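Local coordinates for protein dTDP-4-dehydrorhamnose reductase (Sulfolobus tokodaii, PDB 2GGS) that binds NADPH and probably works as a dTDP-4-dehydrorhamnose reductase, an oxidoreductase of the extended short-chain dehydrogenase/reductase type, at residues I75-A80 and I127-L132. Numbering follows the deposited sequence.
With NDP (NADPH dihydro-nicotinamide-adenine-dinucleotide phosphate), chain C.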
loop_
_atom_site.group_PDB
_atom_site.type_symbol
_atom_site.label_atom_id
_atom_site.label_comp_id
_atom_site.label_asym_id
_atom_site.label_seq_id
_atom_site.Cartn_x
_atom_site.Cartn_y
_atom_site.Cartn_z
ATOM N N ILE A 75 -13.226 9.668 9.923
ATOM C CA ILE A 75 -13.818 10.982 10.253
ATOM C C ILE A 75 -13.857 11.914 9.031
ATOM O O ILE A 75 -14.897 12.559 8.760
ATOM C CB ILE A 75 -13.046 11.717 11.372
ATOM C CG1 ILE A 75 -12.669 10.807 12.542
ATOM C CG2 ILE A 75 -13.845 12.931 11.872
ATOM C CD1 ILE A 75 -11.268 11.147 13.136
ATOM N N GLU A 76 -12.753 11.989 8.288
ATOM C CA GLU A 76 -12.674 12.914 7.173
ATOM C C GLU A 76 -12.943 12.195 5.877
ATOM O O GLU A 76 -12.070 12.134 4.980
ATOM C CB GLU A 76 -11.339 13.629 7.153
ATOM C CG GLU A 76 -11.041 14.290 8.486
ATOM C CD GLU A 76 -9.601 14.537 8.620
ATOM O OE1 GLU A 76 -9.004 14.922 7.602
ATOM O OE2 GLU A 76 -9.053 14.326 9.729
ATOM N N LYS A 77 -14.181 11.717 5.769
ATOM C CA LYS A 77 -14.577 10.854 4.635
ATOM C C LYS A 77 -14.475 11.578 3.314
ATOM O O LYS A 77 -14.000 11.003 2.330
ATOM C CB LYS A 77 -15.966 10.233 4.836
ATOM C CG LYS A 77 -16.117 9.388 6.117
ATOM C CD LYS A 77 -17.336 8.444 6.025
ATOM C CE LYS A 77 -17.449 7.555 7.255
ATOM N NZ LYS A 77 -17.794 8.377 8.438
ATOM N N GLU A 78 -14.906 12.852 3.265
ATOM C CA GLU A 78 -14.774 13.635 2.029
ATOM C C GLU A 78 -13.330 13.699 1.501
ATOM O O GLU A 78 -13.096 13.485 0.324
ATOM C CB GLU A 78 -15.293 15.074 2.219
ATOM C CG GLU A 78 -16.782 15.171 2.478
ATOM C CD GLU A 78 -17.176 15.159 3.949
ATOM O OE1 GLU A 78 -16.323 14.859 4.841
ATOM O OE2 GLU A 78 -18.388 15.412 4.192
ATOM N N LYS A 79 -12.386 14.004 2.386
ATOM C CA LYS A 79 -10.972 14.056 2.025
ATOM C C LYS A 79 -10.482 12.680 1.536
ATOM O O LYS A 79 -9.784 12.606 0.529
ATOM C CB LYS A 79 -10.124 14.485 3.219
ATOM C CG LYS A 79 -8.654 14.604 2.903
ATOM C CD LYS A 79 -7.853 14.895 4.163
ATOM C CE LYS A 79 -6.343 14.866 3.901
ATOM N NZ LYS A 79 -5.590 15.239 5.158
ATOM N N ALA A 80 -10.829 11.633 2.280
ATOM C CA ALA A 80 -10.424 10.231 1.885
ATOM C C ALA A 80 -10.953 9.898 0.512
ATOM O O ALA A 80 -10.212 9.406 -0.357
ATOM C CB ALA A 80 -10.921 9.233 2.910
ATOM N N ILE A 127 -15.164 -2.760 5.983
ATOM C CA ILE A 127 -15.807 -2.344 7.233
ATOM C C ILE A 127 -15.262 -1.039 7.834
ATOM O O ILE A 127 -15.601 -0.663 8.968
ATOM C CB ILE A 127 -15.837 -3.496 8.274
ATOM C CG1 ILE A 127 -14.427 -3.792 8.818
ATOM C CG2 ILE A 127 -16.502 -4.723 7.645
ATOM C CD1 ILE A 127 -14.390 -4.855 10.002
ATOM N N ASN A 128 -14.398 -0.345 7.093
ATOM C CA ASN A 128 -13.976 0.986 7.489
ATOM C C ASN A 128 -13.903 1.872 6.256
ATOM O O ASN A 128 -13.844 1.337 5.127
ATOM C CB ASN A 128 -12.646 0.961 8.274
ATOM C CG ASN A 128 -11.529 0.238 7.530
ATOM O OD1 ASN A 128 -11.172 0.588 6.404
ATOM N ND2 ASN A 128 -10.970 -0.781 8.172
ATOM N N TYR A 129 -13.914 3.197 6.455
ATOM C CA TYR A 129 -13.941 4.112 5.310
ATOM C C TYR A 129 -12.614 4.145 4.511
ATOM O O TYR A 129 -12.625 4.410 3.308
ATOM C CB TYR A 129 -14.456 5.524 5.674
ATOM C CG TYR A 129 -14.870 6.189 4.388
ATOM C CD1 TYR A 129 -16.028 5.766 3.721
ATOM C CD2 TYR A 129 -14.046 7.139 3.767
ATOM C CE1 TYR A 129 -16.385 6.312 2.468
ATOM C CE2 TYR A 129 -14.399 7.679 2.498
ATOM C CZ TYR A 129 -15.575 7.262 1.883
ATOM O OH TYR A 129 -15.910 7.747 0.627
ATOM N N TYR A 130 -11.483 3.882 5.152
ATOM C CA TYR A 130 -10.254 3.754 4.400
ATOM C C TYR A 130 -10.462 2.652 3.348
ATOM O O TYR A 130 -10.228 2.869 2.150
ATOM C CB TYR A 130 -9.075 3.395 5.327
ATOM C CG TYR A 130 -7.852 2.949 4.572
ATOM C CD1 TYR A 130 -7.113 3.830 3.791
ATOM C CD2 TYR A 130 -7.441 1.607 4.621
ATOM C CE1 TYR A 130 -5.974 3.408 3.098
ATOM C CE2 TYR A 130 -6.310 1.161 3.901
ATOM C CZ TYR A 130 -5.586 2.059 3.151
ATOM O OH TYR A 130 -4.458 1.658 2.473
ATOM N N GLY A 131 -10.921 1.488 3.806
ATOM C CA GLY A 131 -11.217 0.360 2.899
ATOM C C GLY A 131 -12.227 0.676 1.790
ATOM O O GLY A 131 -12.029 0.336 0.615
ATOM N N LEU A 132 -13.309 1.356 2.155
ATOM C CA LEU A 132 -14.339 1.728 1.171
ATOM C C LEU A 132 -13.804 2.738 0.161
ATOM O O LEU A 132 -13.990 2.564 -1.046
ATOM C CB LEU A 132 -15.601 2.274 1.875
ATOM C CG LEU A 132 -16.703 2.607 0.838
ATOM C CD1 LEU A 132 -17.021 1.450 -0.133
ATOM C CD2 LEU A 132 -17.976 3.070 1.557
HETATM P PA NDP C . 2.292 6.401 2.706
HETATM O O1A NDP C . 1.341 6.904 3.711
HETATM O O2A NDP C . 3.667 6.201 3.224
HETATM O O5B NDP C . 2.374 7.347 1.444
HETATM C C5B NDP C . 1.225 8.031 0.977
HETATM C C4B NDP C . 1.678 8.784 -0.247
HETATM O O4B NDP C . 0.516 9.371 -0.838
HETATM C C3B NDP C . 2.701 9.868 0.054
HETATM O O3B NDP C . 3.672 9.856 -0.958
HETATM C C2B NDP C . 1.841 11.134 -0.048
HETATM O O2B NDP C . 2.656 12.191 -0.458
HETATM C C1B NDP C . 0.877 10.709 -1.146
HETATM N N9A NDP C . -0.327 11.546 -1.149
HETATM C C8A NDP C . -1.320 11.566 -0.216
HETATM N N7A NDP C . -2.236 12.506 -0.587
HETATM C C5A NDP C . -1.811 13.062 -1.734
HETATM C C6A NDP C . -2.336 14.075 -2.546
HETATM N N6A NDP C . -3.446 14.763 -2.156
HETATM N N1A NDP C . -1.611 14.420 -3.654
HETATM C C2A NDP C . -0.414 13.812 -4.014
HETATM N N3A NDP C . 0.100 12.831 -3.202
HETATM C C4A NDP C . -0.591 12.483 -2.092
HETATM O O3 NDP C . 1.560 5.070 2.138
HETATM P PN NDP C . 2.265 3.664 1.738
HETATM O O1N NDP C . 3.477 3.811 0.964
HETATM O O2N NDP C . 2.254 2.927 3.022
HETATM O O5D NDP C . 1.087 3.037 0.856
HETATM C C5D NDP C . 1.233 2.913 -0.555
HETATM C C4D NDP C . -0.031 2.361 -1.201
HETATM O O4D NDP C . -0.287 1.089 -0.653
HETATM C C3D NDP C . -1.286 3.195 -0.957
HETATM O O3D NDP C . -2.049 3.019 -2.121
HETATM C C2D NDP C . -1.957 2.512 0.209
HETATM O O2D NDP C . -3.348 2.786 0.214
HETATM C C1D NDP C . -1.618 1.040 -0.132
HETATM N N1N NDP C . -1.673 0.202 1.071
HETATM C C2N NDP C . -1.006 0.637 2.185
HETATM C C3N NDP C . -0.843 -0.174 3.299
HETATM C C7N NDP C . -0.101 0.360 4.481
HETATM O O7N NDP C . -0.138 -0.365 5.688
HETATM N N7N NDP C . 0.565 1.508 4.382
HETATM C C4N NDP C . -1.419 -1.578 3.322
HETATM C C5N NDP C . -2.167 -1.960 2.067
HETATM C C6N NDP C . -2.243 -1.054 1.002
HETATM P P2B NDP C . 3.189 13.353 0.600
HETATM O O1X NDP C . 4.318 13.941 -0.146
HETATM O O2X NDP C . 3.577 12.700 1.883
HETATM O O3X NDP C . 2.054 14.370 0.883
#
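In this Rossmann fold, Y129 meets K77 and A80 where helices 77-97 and 129-141 begin side by side. The two helices lie in successive connections of the parallel sheet, after strands 60-63 and 101-107. Helix 129-141 carries the YxxxK signature of short-chain dehydrogenases, here Y130 and K134. Y129, the residue before that tyrosine, packs against the start of helix 77-97. Its CG stands anti to the backbone N (chi1 -161°), which lays the ring against K77 and A80. The aliphatic chain of K77 lies over one ring face. K77 CB makes a CH-pi contact, 4.0 Å from the centroid of the Y129 ring and 21° off the ring normal. Further along the chain, K77 CD sits 3.7 Å from Y129 CG. The chain then bends at its last torsion. A80 comes in at the ring edge, near its plane, with CB 3.8 Å from Y129 CE2. The same CE2 lies 3.4 Å from K77 O. E74 links both sides: its O takes K77 NZ in a hydrogen bond, and its OE1 accepts from Y129 N. N128 is the N-cap of helix 129-141. Its OD1 accepts from G131 N at 2.8 Å, nearly in line with the side-chain C=O (168°), and its ND2 is hydrogen-bonded to K243 O. The side chain of Y130 starts away from residues 75-80 and packs on N84 of helix 77-97 and on V70 and C73. Y130 OH is hydrogen-bonded to the NADPH ribose hydroxyl O2D at 2.8 Å.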